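PDB 4OD7: Thiol:disulfide interchange protein from Proteus mirabilis, which probably acts as a periplasmic thiol:disulfide oxidoreductase of the DsbA type, introducing disulfide bonds into proteins as they fold. Local coordinates for residues A76-I81 and N133-Q138; V25-F30 and T144-N149; I167-K170 and E174-K177; Y36-V41 and K177-V182. The protein carries 1 engineered substitution. One frame throughout, in Å; residues are numbered along the deposited sequence.

Interaction 1: residues A76-I81 and N133-Q138; sequences AWAVAI and NSLVSQ
Ala78 and Leu135 meet methyl to methylene, each CB turned toward the other helix but passing beside its partner, with CB of Ala78 3.6 Å from CB of Leu135. The methyl of alanine is short enough to let the two helix backbones come close here, and the CA atoms of this pair stand only 5.5 Å apart. Leu135 then folds over the alanine: its CG lies anti to the carbonyl carbon (chi1 -73°), which carries CD1 along the other helix, to 3.3 Å from Ala78 O and 4.0 Å from Ile81 CG2. The branched ends of Leu135 and Ile81 thus fill the side of the contact one turn on from Ala78. On the other flank of the Ala78 methyl, Val136 CG2 touches Ala78 CB at 3.9 Å, giving it a second apolar neighbour.

Helix 70-83 belongs to the helical insertion of DsbA enzymes, and helix 130-145 runs from it back to the sheet; their local axes run at 122° with a closest approach of 8.7 Å. Farther out, Val132 and Gln139 of helix 130-145 extend the packing on Ala78. Arg75 binds OD1 of Asn133 through NH1 at the upstream end of both segments. The face of helix 70-83 that carries Trp77 turns to the sheet, where Trp77 NE1 is hydrogen-bonded to Arg60 O and its ring packs edge-to-face with Phe28.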
loop_
_atom_site.group_PDB
_atom_site.type_symbol
_atom_site.label_atom_id
_atom_site.label_comp_id
_atom_site.label_asym_id
_atom_site.label_seq_id
_atom_site.Cartn_x
_atom_site.Cartn_y
_atom_site.Cartn_z
ATOM N N ALA A 76 2.289 9.327 8.905
ATOM C CA ALA A 76 1.468 8.466 9.757
ATOM C C ALA A 76 1.737 7.005 9.442
ATOM O O ALA A 76 1.849 6.176 10.329
ATOM C CB ALA A 76 -0.014 8.769 9.550
ATOM N N TRP A 77 1.800 6.682 8.167
ATOM C CA TRP A 77 2.002 5.306 7.800
ATOM C C TRP A 77 3.418 4.869 8.214
ATOM O O TRP A 77 3.608 3.757 8.670
ATOM C CB TRP A 77 1.795 5.093 6.311
ATOM C CG TRP A 77 1.934 3.634 5.886
ATOM C CD1 TRP A 77 2.798 3.141 4.990
ATOM C CD2 TRP A 77 1.179 2.516 6.369
ATOM N NE1 TRP A 77 2.634 1.803 4.858
ATOM C CE2 TRP A 77 1.639 1.387 5.692
ATOM C CE3 TRP A 77 0.142 2.369 7.290
ATOM C CZ2 TRP A 77 1.107 0.112 5.911
ATOM C CZ3 TRP A 77 -0.397 1.093 7.494
ATOM C CH2 TRP A 77 0.093 -0.004 6.820
ATOM N N ALA A 78 4.397 5.752 8.036
ATOM C CA ALA A 78 5.761 5.501 8.541
ATOM C C ALA A 78 5.757 5.244 10.073
ATOM O O ALA A 78 6.532 4.471 10.552
ATOM C CB ALA A 78 6.690 6.643 8.190
ATOM N N VAL A 79 4.982 6.021 10.830
ATOM C CA VAL A 79 4.852 5.803 12.272
ATOM C C VAL A 79 4.257 4.418 12.533
ATOM O O VAL A 79 4.682 3.715 13.444
ATOM C CB VAL A 79 4.010 6.907 12.932
ATOM C CG1 VAL A 79 3.710 6.562 14.400
ATOM C CG2 VAL A 79 4.747 8.232 12.837
ATOM N N ALA A 80 3.242 4.050 11.750
ATOM C CA ALA A 80 2.581 2.773 11.932
ATOM C C ALA A 80 3.568 1.626 11.740
ATOM O O ALA A 80 3.513 0.627 12.472
ATOM C CB ALA A 80 1.431 2.644 10.982
ATOM N N ILE A 81 4.418 1.757 10.718
ATOM C CA ILE A 81 5.478 0.795 10.419
ATOM C C ILE A 81 6.473 0.767 11.558
ATOM O O ILE A 81 6.849 -0.308 12.009
ATOM C CB ILE A 81 6.187 1.091 9.115
ATOM C CG1 ILE A 81 5.185 0.931 7.953
ATOM C CG2 ILE A 81 7.399 0.173 8.925
ATOM C CD1 ILE A 81 5.675 1.490 6.690
ATOM N N ASN A 133 11.652 9.452 9.779
ATOM C CA ASN A 133 12.162 10.276 8.693
ATOM C C ASN A 133 12.713 9.453 7.512
ATOM O O ASN A 133 12.371 9.699 6.372
ATOM C CB ASN A 133 13.247 11.211 9.212
ATOM C CG ASN A 133 12.717 12.239 10.202
ATOM O OD1 ASN A 133 11.530 12.575 10.221
ATOM N ND2 ASN A 133 13.603 12.727 11.046
ATOM N N SER A 134 13.473 8.406 7.802
ATOM C CA SER A 134 13.999 7.509 6.785
ATOM C C SER A 134 12.905 6.788 6.043
ATOM O O SER A 134 12.971 6.671 4.833
ATOM C CB SER A 134 14.905 6.464 7.419
ATOM O OG SER A 134 16.012 7.097 8.029
ATOM N N LEU A 135 11.892 6.325 6.758
ATOM C CA LEU A 135 10.747 5.660 6.118
ATOM C C LEU A 135 9.974 6.614 5.208
ATOM O O LEU A 135 9.437 6.205 4.184
ATOM C CB LEU A 135 9.768 5.096 7.163
ATOM C CG LEU A 135 10.241 3.861 7.897
ATOM C CD1 LEU A 135 9.382 3.633 9.104
ATOM C CD2 LEU A 135 10.209 2.642 7.027
ATOM N N VAL A 136 9.868 7.875 5.594
ATOM C CA VAL A 136 9.149 8.830 4.759
ATOM C C VAL A 136 9.921 8.989 3.440
ATOM O O VAL A 136 9.321 8.968 2.357
ATOM C CB VAL A 136 8.933 10.203 5.504
ATOM C CG1 VAL A 136 8.715 11.394 4.498
ATOM C CG2 VAL A 136 7.835 10.038 6.643
ATOM N N SER A 137 11.241 9.160 3.545
ATOM C CA SER A 137 12.117 9.302 2.384
ATOM C C SER A 137 12.013 8.079 1.522
ATOM O O SER A 137 11.936 8.180 0.310
ATOM C CB SER A 137 13.533 9.573 2.816
ATOM O OG SER A 137 13.541 10.759 3.557
ATOM N N GLN A 138 11.997 6.911 2.157
ATOM C CA GLN A 138 11.909 5.642 1.444
ATOM C C GLN A 138 10.665 5.557 0.567
ATOM O O GLN A 138 10.731 5.047 -0.547
ATOM C CB GLN A 138 11.860 4.484 2.414
ATOM C CG GLN A 138 11.943 3.160 1.678
ATOM C CD GLN A 138 12.351 2.021 2.582
ATOM O OE1 GLN A 138 13.499 1.611 2.587
ATOM N NE2 GLN A 138 11.393 1.492 3.346
#

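Interaction 2: residues V25-F30 and T144-N149; sequences VEFFSF and TDFQIN
Phe27 is the centre of this contact, its ring met over one face by Ile148 and at its CZ end by Phe146. Ile148 presents CG1 squarely to that face: the carbon sits 3.4 Å from the ring centroid and only 1° off the normal, a textbook CH-pi contact. With CG1 anti to the carbonyl carbon (chi1 -54°), that methylene rises over the ring centre. The rest of the isoleucine lies alongside as apolar packing, CD1 3.7 Å from Phe27 CD2 and CG2 3.9 Å from Phe27 CB. A branched aliphatic suits the place because it can blanket a flat face from root to rim.

Phe146 meets the far end of the same ring, its CB 3.7 Å from Phe27 CZ. The two rings are oblique, their planes at 52° and centroids 5.6 Å apart, and beyond them Val25 CG2 reaches Phe146 CZ at 4.0 Å. Helix 130-145 has just ended in a Schellman motif, in which Gln147 takes a positive phi while Gln147 N bonds back to Thr144 O. The turn directs Gln147 away and brings Phe146 and Ile148, on either side of it in sequence, toward strand 24-28.

That strand lies inside the thioredoxin sheet, with Val25 and Phe27 bonded through the backbone to Val155 and Ala153, while Ala142 and Val143 of the helix add to the cover over Phe27. All four touching residues are buried hydrocarbon, so shape fit and exclusion of water, rather than directional polar bonds, join the helix end to the sheet.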
loop_
_atom_site.group_PDB
_atom_site.type_symbol
_atom_site.label_atom_id
_atom_site.label_comp_id
_atom_site.label_asym_id
_atom_site.label_seq_id
_atom_site.Cartn_x
_atom_site.Cartn_y
_atom_site.Cartn_z
ATOM N N VAL A 25 6.409 -4.399 -3.945
ATOM C CA VAL A 25 6.142 -3.063 -3.414
ATOM C C VAL A 25 4.694 -2.637 -3.738
ATOM O O VAL A 25 4.320 -2.498 -4.894
ATOM C CB VAL A 25 7.074 -1.992 -3.972
ATOM C CG1 VAL A 25 6.817 -0.668 -3.243
ATOM C CG2 VAL A 25 8.555 -2.412 -3.829
ATOM N N GLU A 26 3.925 -2.420 -2.679
ATOM C CA GLU A 26 2.545 -1.958 -2.692
ATOM C C GLU A 26 2.502 -0.418 -2.531
ATOM O O GLU A 26 3.229 0.141 -1.718
ATOM C CB GLU A 26 1.820 -2.645 -1.542
ATOM C CG GLU A 26 1.709 -4.159 -1.637
ATOM C CD GLU A 26 1.034 -4.833 -0.406
ATOM O OE1 GLU A 26 0.351 -4.179 0.375
ATOM O OE2 GLU A 26 1.281 -6.026 -0.129
ATOM N N PHE A 27 1.661 0.256 -3.318
ATOM C CA PHE A 27 1.446 1.696 -3.230
ATOM C C PHE A 27 -0.045 1.981 -2.981
ATOM O O PHE A 27 -0.910 1.494 -3.715
ATOM C CB PHE A 27 1.892 2.353 -4.520
ATOM C CG PHE A 27 3.357 2.221 -4.789
ATOM C CD1 PHE A 27 4.252 3.168 -4.353
ATOM C CD2 PHE A 27 3.838 1.158 -5.529
ATOM C CE1 PHE A 27 5.617 3.015 -4.641
ATOM C CE2 PHE A 27 5.187 1.019 -5.802
ATOM C CZ PHE A 27 6.066 1.938 -5.365
ATOM N N PHE A 28 -0.337 2.806 -1.987
ATOM C CA PHE A 28 -1.726 3.087 -1.619
ATOM C C PHE A 28 -1.854 4.470 -1.037
ATOM O O PHE A 28 -0.866 5.125 -0.757
ATOM C CB PHE A 28 -2.227 2.017 -0.625
ATOM C CG PHE A 28 -1.831 2.270 0.821
ATOM C CD1 PHE A 28 -2.760 2.741 1.754
ATOM C CD2 PHE A 28 -0.528 2.023 1.261
ATOM C CE1 PHE A 28 -2.392 2.944 3.070
ATOM C CE2 PHE A 28 -0.173 2.245 2.567
ATOM C CZ PHE A 28 -1.121 2.694 3.470
ATOM N N SER A 29 -3.091 4.889 -0.842
ATOM C CA SER A 29 -3.422 6.093 -0.125
ATOM C C SER A 29 -4.639 5.834 0.778
ATOM O O SER A 29 -5.605 5.162 0.384
ATOM C CB SER A 29 -3.741 7.249 -1.094
ATOM O OG SER A 29 -4.172 8.404 -0.397
ATOM N N PHE A 30 -4.589 6.371 1.991
ATOM C CA PHE A 30 -5.720 6.299 2.890
ATOM C C PHE A 30 -6.876 7.105 2.356
ATOM O O PHE A 30 -8.009 6.888 2.749
ATOM C CB PHE A 30 -5.357 6.800 4.247
ATOM C CG PHE A 30 -4.581 5.815 5.049
ATOM C CD1 PHE A 30 -5.184 4.621 5.472
ATOM C CD2 PHE A 30 -3.252 6.072 5.401
ATOM C CE1 PHE A 30 -4.495 3.699 6.254
ATOM C CE2 PHE A 30 -2.550 5.152 6.177
ATOM C CZ PHE A 30 -3.179 3.946 6.584
ATOM N N THR A 144 8.460 7.928 -6.731
ATOM C CA THR A 144 9.158 8.449 -7.900
ATOM C C THR A 144 9.791 7.359 -8.808
ATOM O O THR A 144 9.534 7.323 -10.007
ATOM C CB THR A 144 10.241 9.457 -7.453
ATOM O OG1 THR A 144 9.597 10.588 -6.884
ATOM C CG2 THR A 144 11.086 9.949 -8.598
ATOM N N ASP A 145 10.571 6.446 -8.240
ATOM C CA ASP A 145 11.356 5.506 -9.039
ATOM C C ASP A 145 10.514 4.407 -9.672
ATOM O O ASP A 145 10.925 3.776 -10.650
ATOM C CB ASP A 145 12.450 4.821 -8.192
ATOM C CG ASP A 145 13.391 5.797 -7.514
ATOM O OD1 ASP A 145 13.348 7.010 -7.782
ATOM O OD2 ASP A 145 14.216 5.331 -6.736
ATOM N N PHE A 146 9.331 4.194 -9.133
ATOM C CA PHE A 146 8.422 3.223 -9.692
ATOM C C PHE A 146 7.350 3.922 -10.560
ATOM O O PHE A 146 6.453 3.266 -11.078
ATOM C CB PHE A 146 7.788 2.393 -8.576
ATOM C CG PHE A 146 8.737 1.460 -7.889
ATOM C CD1 PHE A 146 8.648 0.106 -8.104
ATOM C CD2 PHE A 146 9.719 1.927 -7.040
ATOM C CE1 PHE A 146 9.517 -0.774 -7.487
ATOM C CE2 PHE A 146 10.575 1.061 -6.421
ATOM C CZ PHE A 146 10.476 -0.297 -6.653
ATOM N N GLN A 147 7.478 5.239 -10.726
ATOM C CA GLN A 147 6.537 6.058 -11.498
ATOM C C GLN A 147 5.068 5.790 -11.163
ATOM O O GLN A 147 4.260 5.440 -12.039
ATOM C CB GLN A 147 6.760 5.841 -12.999
ATOM N N ILE A 148 4.724 5.957 -9.891
ATOM C CA ILE A 148 3.374 5.664 -9.417
ATOM C C ILE A 148 2.564 6.913 -9.480
ATOM O O ILE A 148 2.884 7.887 -8.814
ATOM C CB ILE A 148 3.380 5.116 -7.998
ATOM C CG1 ILE A 148 4.318 3.910 -7.919
ATOM C CG2 ILE A 148 1.927 4.801 -7.512
ATOM C CD1 ILE A 148 3.966 2.813 -8.872
ATOM N N ASN A 149 1.520 6.869 -10.298
ATOM C CA ASN A 149 0.660 8.013 -10.538
ATOM C C ASN A 149 -0.755 7.757 -10.072
ATOM O O ASN A 149 -1.554 8.668 -10.047
ATOM C CB ASN A 149 0.608 8.328 -12.042
ATOM C CG ASN A 149 1.902 8.904 -12.582
ATOM O OD1 ASN A 149 2.561 9.722 -11.937
ATOM N ND2 ASN A 149 2.267 8.478 -13.788
#

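Interaction 3: residues I167-K170 and E174-K177; sequences ISAK and EYAK
The phenol oxygen of Tyr175 is hydrogen-bonded to the backbone oxygen of Asn164, which fixes the outer end of a ring whose CE1 flank meets Ile167 obliquely. Tyrosine serves both ends here, with a polar tip for the loop and a hydrocarbon body for the isoleucine. With CG anti to the backbone N (chi1 179°), the ring reaches back along the loop to Ile167 and crosses its side chain at about a right angle, CE1 lying 3.4 Å from Ile167 CG2. Ile167 O lies in the ring plane at the edge, 3.4 Å from Tyr175 CE1.

The loop 167-170 leads into helix 172-187 and folds back along that helix's first turns, within the thioredoxin-like part of the fold. The backbones come nearest at Ala169 and Tyr175, whose CA atoms are 4.9 Å apart; Ala169 CB packs 3.4 Å from Tyr175 CA and 4.1 Å from Glu174 CB, and a small methyl suits so near a passage. Ser171 OG, hydrogen-bonded to Glu174 N, ties down the turn between loop and helix. Glu174 itself lies along the exposed border near Lys170, whose side chain leads away. The Tyr175 ring also stacks with an aromatic side chain of the bound peptide.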
loop_
_atom_site.group_PDB
_atom_site.type_symbol
_atom_site.label_atom_id
_atom_site.label_comp_id
_atom_site.label_asym_id
_atom_site.label_seq_id
_atom_site.Cartn_x
_atom_site.Cartn_y
_atom_site.Cartn_z
ATOM N N ILE A 167 -6.618 -8.804 -14.547
ATOM C CA ILE A 167 -6.932 -10.041 -13.848
ATOM C C ILE A 167 -8.438 -10.296 -13.902
ATOM O O ILE A 167 -9.227 -9.394 -13.643
ATOM C CB ILE A 167 -6.443 -9.996 -12.387
ATOM C CG1 ILE A 167 -4.931 -10.068 -12.379
ATOM C CG2 ILE A 167 -6.959 -11.156 -11.580
ATOM C CD1 ILE A 167 -4.345 -9.588 -11.152
ATOM N N SER A 168 -8.817 -11.498 -14.324
ATOM C CA SER A 168 -10.215 -11.857 -14.526
ATOM C C SER A 168 -10.712 -12.801 -13.414
ATOM O O SER A 168 -9.952 -13.606 -12.874
ATOM C CB SER A 168 -10.410 -12.501 -15.885
ATOM O OG SER A 168 -11.784 -12.735 -16.113
ATOM N N ALA A 169 -11.966 -12.638 -13.013
ATOM C CA ALA A 169 -12.531 -13.429 -11.925
ATOM C C ALA A 169 -14.037 -13.357 -11.938
ATOM O O ALA A 169 -14.646 -12.407 -12.445
ATOM C CB ALA A 169 -12.003 -12.972 -10.579
ATOM N N LYS A 170 -14.657 -14.380 -11.399
ATOM C CA LYS A 170 -16.087 -14.418 -11.425
ATOM C C LYS A 170 -16.577 -13.870 -10.114
ATOM O O LYS A 170 -17.761 -13.739 -9.900
ATOM C CB LYS A 170 -16.556 -15.839 -11.650
ATOM C CG LYS A 170 -16.040 -16.375 -12.954
ATOM C CD LYS A 170 -17.109 -16.447 -13.975
ATOM C CE LYS A 170 -16.612 -16.004 -15.331
ATOM N NZ LYS A 170 -17.076 -16.954 -16.369
ATOM N N GLU A 174 -12.494 -14.762 -5.606
ATOM C CA GLU A 174 -11.646 -15.364 -6.622
ATOM C C GLU A 174 -10.633 -14.392 -7.183
ATOM O O GLU A 174 -9.529 -14.801 -7.548
ATOM C CB GLU A 174 -12.446 -15.949 -7.759
ATOM C CG GLU A 174 -12.937 -17.317 -7.455
ATOM C CD GLU A 174 -13.397 -18.015 -8.691
ATOM O OE1 GLU A 174 -13.034 -17.560 -9.799
ATOM O OE2 GLU A 174 -14.109 -19.025 -8.565
ATOM N N TYR A 175 -11.012 -13.112 -7.259
ATOM C CA TYR A 175 -10.135 -12.095 -7.827
ATOM C C TYR A 175 -8.912 -12.003 -6.989
ATOM O O TYR A 175 -7.842 -11.900 -7.528
ATOM C CB TYR A 175 -10.776 -10.701 -7.884
ATOM C CG TYR A 175 -9.861 -9.634 -8.464
ATOM C CD1 TYR A 175 -9.643 -9.522 -9.836
ATOM C CD2 TYR A 175 -9.171 -8.773 -7.625
ATOM C CE1 TYR A 175 -8.799 -8.546 -10.353
ATOM C CE2 TYR A 175 -8.318 -7.804 -8.135
ATOM C CZ TYR A 175 -8.128 -7.708 -9.500
ATOM O OH TYR A 175 -7.280 -6.740 -9.981
ATOM N N ALA A 176 -9.067 -11.976 -5.682
ATOM C CA ALA A 176 -7.916 -11.878 -4.788
ATOM C C ALA A 176 -7.045 -13.136 -4.850
ATOM O O ALA A 176 -5.820 -13.063 -4.786
ATOM C CB ALA A 176 -8.383 -11.646 -3.422
ATOM N N LYS A 177 -7.684 -14.292 -4.960
ATOM C CA LYS A 177 -6.973 -15.534 -5.131
ATOM C C LYS A 177 -6.310 -15.516 -6.482
ATOM O O LYS A 177 -5.189 -15.991 -6.659
ATOM C CB LYS A 177 -7.920 -16.694 -4.971
ATOM C CG LYS A 177 -8.248 -16.938 -3.520
ATOM C CD LYS A 177 -9.158 -18.138 -3.337
ATOM C CE LYS A 177 -10.471 -17.917 -4.088
ATOM N NZ LYS A 177 -11.483 -18.964 -3.840
#

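Interaction 4: residues Y36-V41 and K177-V182; sequences YQFSEV and KAYSDV
Phe38 and Tyr179 both carry CG anti to the backbone N (chi1 -161° and -160°), and these extended settings send their rings across a gap in which the nearest CA atoms, those of the same two residues, are 11.0 Å apart. The meeting is T-shaped. Phe38 points its edge at the face of Tyr179, with planes at 82° and centroids 5.3 Å apart. CZ of Phe38 makes the touch, 3.7 Å from Tyr179 CE2 and 3.9 Å from Tyr179 CZ, so it lands toward the rim on the hydroxyl side rather than over the ring centre.

Such a contact sets the slightly positive hydrogens of one ring edge against the electron-rich face of the other, and two long flat side chains suit helices that stand too far apart for smaller ones to meet. The tyrosine rotation is probably steadied by its hydroxyl, hydrogen-bonded to OD1 of Asn164, a residue that Phe38 also touches. Helix 33-41 carries Cys35, one of the two redox-active cysteines; the other is replaced by the engineered Ser32, so their disulfide is absent here. Val44 of helix 44-51 packs on both rings, while Met162 of strand 160-162 and Ile167 of the following loop flank Tyr179.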
loop_
_atom_site.group_PDB
_atom_site.type_symbol
_atom_site.label_atom_id
_atom_site.label_comp_id
_atom_site.label_asym_id
_atom_site.label_seq_id
_atom_site.Cartn_x
_atom_site.Cartn_y
_atom_site.Cartn_z
ATOM N N TYR A 36 -9.137 1.401 -0.301
ATOM C CA TYR A 36 -9.947 0.844 0.758
ATOM C C TYR A 36 -10.654 -0.393 0.287
ATOM O O TYR A 36 -10.632 -1.462 0.890
ATOM C CB TYR A 36 -10.976 1.868 1.245
ATOM C CG TYR A 36 -11.826 1.353 2.375
ATOM C CD1 TYR A 36 -11.292 1.093 3.626
ATOM C CD2 TYR A 36 -13.155 1.074 2.167
ATOM C CE1 TYR A 36 -12.064 0.595 4.629
ATOM C CE2 TYR A 36 -13.940 0.596 3.164
ATOM C CZ TYR A 36 -13.397 0.359 4.390
ATOM O OH TYR A 36 -14.222 -0.143 5.365
ATOM N N GLN A 37 -11.301 -0.232 -0.839
ATOM C CA GLN A 37 -11.947 -1.355 -1.453
ATOM C C GLN A 37 -10.984 -2.594 -1.664
ATOM O O GLN A 37 -11.318 -3.699 -1.343
ATOM C CB GLN A 37 -12.458 -0.888 -2.774
ATOM C CG GLN A 37 -13.884 -0.541 -2.980
ATOM C CD GLN A 37 -14.727 -1.762 -2.951
ATOM O OE1 GLN A 37 -14.275 -2.874 -3.096
ATOM N NE2 GLN A 37 -15.934 -1.563 -2.761
ATOM N N PHE A 38 -9.794 -2.356 -2.198
ATOM C CA PHE A 38 -8.794 -3.381 -2.554
ATOM C C PHE A 38 -8.256 -4.114 -1.305
ATOM O O PHE A 38 -8.157 -5.337 -1.270
ATOM C CB PHE A 38 -7.628 -2.730 -3.291
ATOM C CG PHE A 38 -6.756 -3.693 -4.100
ATOM C CD1 PHE A 38 -7.084 -4.079 -5.398
ATOM C CD2 PHE A 38 -5.601 -4.187 -3.562
ATOM C CE1 PHE A 38 -6.282 -4.898 -6.108
ATOM C CE2 PHE A 38 -4.755 -5.026 -4.300
ATOM C CZ PHE A 38 -5.099 -5.379 -5.547
ATOM N N SER A 39 -7.872 -3.347 -0.283
ATOM C CA SER A 39 -7.181 -3.946 0.839
ATOM C C SER A 39 -8.092 -4.218 2.043
ATOM O O SER A 39 -7.906 -5.230 2.704
ATOM C CB SER A 39 -6.043 -3.035 1.256
ATOM O OG SER A 39 -6.525 -1.842 1.816
ATOM N N GLU A 40 -9.076 -3.375 2.341
ATOM C CA GLU A 40 -9.870 -3.544 3.563
ATOM C C GLU A 40 -11.106 -4.373 3.367
ATOM O O GLU A 40 -11.533 -5.067 4.283
ATOM C CB GLU A 40 -10.257 -2.201 4.177
ATOM C CG GLU A 40 -9.137 -1.316 4.692
ATOM C CD GLU A 40 -8.513 -1.917 5.910
ATOM O OE1 GLU A 40 -9.294 -2.079 6.856
ATOM O OE2 GLU A 40 -7.298 -2.167 6.003
ATOM N N VAL A 41 -11.686 -4.319 2.171
ATOM C CA VAL A 41 -12.912 -5.089 1.853
ATOM C C VAL A 41 -12.553 -6.410 1.161
ATOM O O VAL A 41 -12.883 -7.480 1.659
ATOM C CB VAL A 41 -13.908 -4.265 0.943
ATOM C CG1 VAL A 41 -15.169 -5.077 0.656
ATOM C CG2 VAL A 41 -14.261 -2.895 1.578
ATOM N N LYS A 177 -7.684 -14.292 -4.960
ATOM C CA LYS A 177 -6.973 -15.534 -5.131
ATOM C C LYS A 177 -6.310 -15.516 -6.482
ATOM O O LYS A 177 -5.189 -15.991 -6.659
ATOM C CB LYS A 177 -7.920 -16.694 -4.971
ATOM C CG LYS A 177 -8.248 -16.938 -3.520
ATOM C CD LYS A 177 -9.158 -18.138 -3.337
ATOM C CE LYS A 177 -10.471 -17.917 -4.088
ATOM N NZ LYS A 177 -11.483 -18.964 -3.840
ATOM N N ALA A 178 -7.047 -15.012 -7.449
ATOM C CA ALA A 178 -6.547 -14.913 -8.798
ATOM C C ALA A 178 -5.401 -13.939 -8.839
ATOM O O ALA A 178 -4.496 -14.105 -9.614
ATOM C CB ALA A 178 -7.639 -14.471 -9.738
ATOM N N TYR A 179 -5.498 -12.866 -8.065
ATOM C CA TYR A 179 -4.451 -11.851 -7.992
ATOM C C TYR A 179 -3.206 -12.460 -7.398
ATOM O O TYR A 179 -2.104 -12.308 -7.927
ATOM C CB TYR A 179 -4.870 -10.648 -7.146
ATOM C CG TYR A 179 -4.041 -9.388 -7.419
ATOM C CD1 TYR A 179 -2.796 -9.190 -6.828
ATOM C CD2 TYR A 179 -4.526 -8.384 -8.254
ATOM C CE1 TYR A 179 -2.048 -8.053 -7.089
ATOM C CE2 TYR A 179 -3.797 -7.253 -8.515
ATOM C CZ TYR A 179 -2.558 -7.082 -7.928
ATOM O OH TYR A 179 -1.837 -5.933 -8.206
ATOM N N SER A 180 -3.415 -13.164 -6.286
ATOM C CA SER A 180 -2.348 -13.862 -5.566
ATOM C C SER A 180 -1.697 -14.921 -6.439
ATOM O O SER A 180 -0.516 -15.185 -6.311
ATOM C CB SER A 180 -2.900 -14.525 -4.312
ATOM O OG SER A 180 -1.954 -15.435 -3.808
ATOM N N ASP A 181 -2.496 -15.542 -7.302
ATOM C CA ASP A 181 -2.010 -16.527 -8.258
ATOM C C ASP A 181 -1.013 -15.895 -9.244
ATOM O O ASP A 181 0.061 -16.427 -9.464
ATOM C CB ASP A 181 -3.208 -17.107 -8.989
ATOM C CG ASP A 181 -2.996 -18.509 -9.493
ATOM O OD1 ASP A 181 -2.080 -19.220 -9.012
ATOM O OD2 ASP A 181 -3.799 -18.903 -10.374
ATOM N N VAL A 182 -1.383 -14.767 -9.854
ATOM C CA VAL A 182 -0.515 -14.053 -10.820
ATOM C C VAL A 182 0.820 -13.575 -10.223
ATOM O O VAL A 182 1.847 -13.635 -10.880
ATOM C CB VAL A 182 -1.258 -12.860 -11.459
ATOM C CG1 VAL A 182 -0.367 -12.071 -12.393
ATOM C CG2 VAL A 182 -2.439 -13.376 -12.226
#

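In the fold
Interactions 1 and 2 both use helix 130-145, the first along its middle among the inserted helices and the second at its end against the sheet; Trp77 packing on Phe30 joins them. Interactions 3 and 4 share helix 172-187, and Tyr175 touches Phe38 between them. Interactions 2 and 4 are fully buried and rest on aromatic rings, one with an isoleucine over its face and one in a T-shaped pair. Interaction 1 is partly buried and made of aliphatic chains between helices. Interaction 3 lies farthest out, its centre about 20 Å from the centre of the chain, mixing a buried tyrosine with exposed charged residues, on the opposite side of that centre from interaction 1.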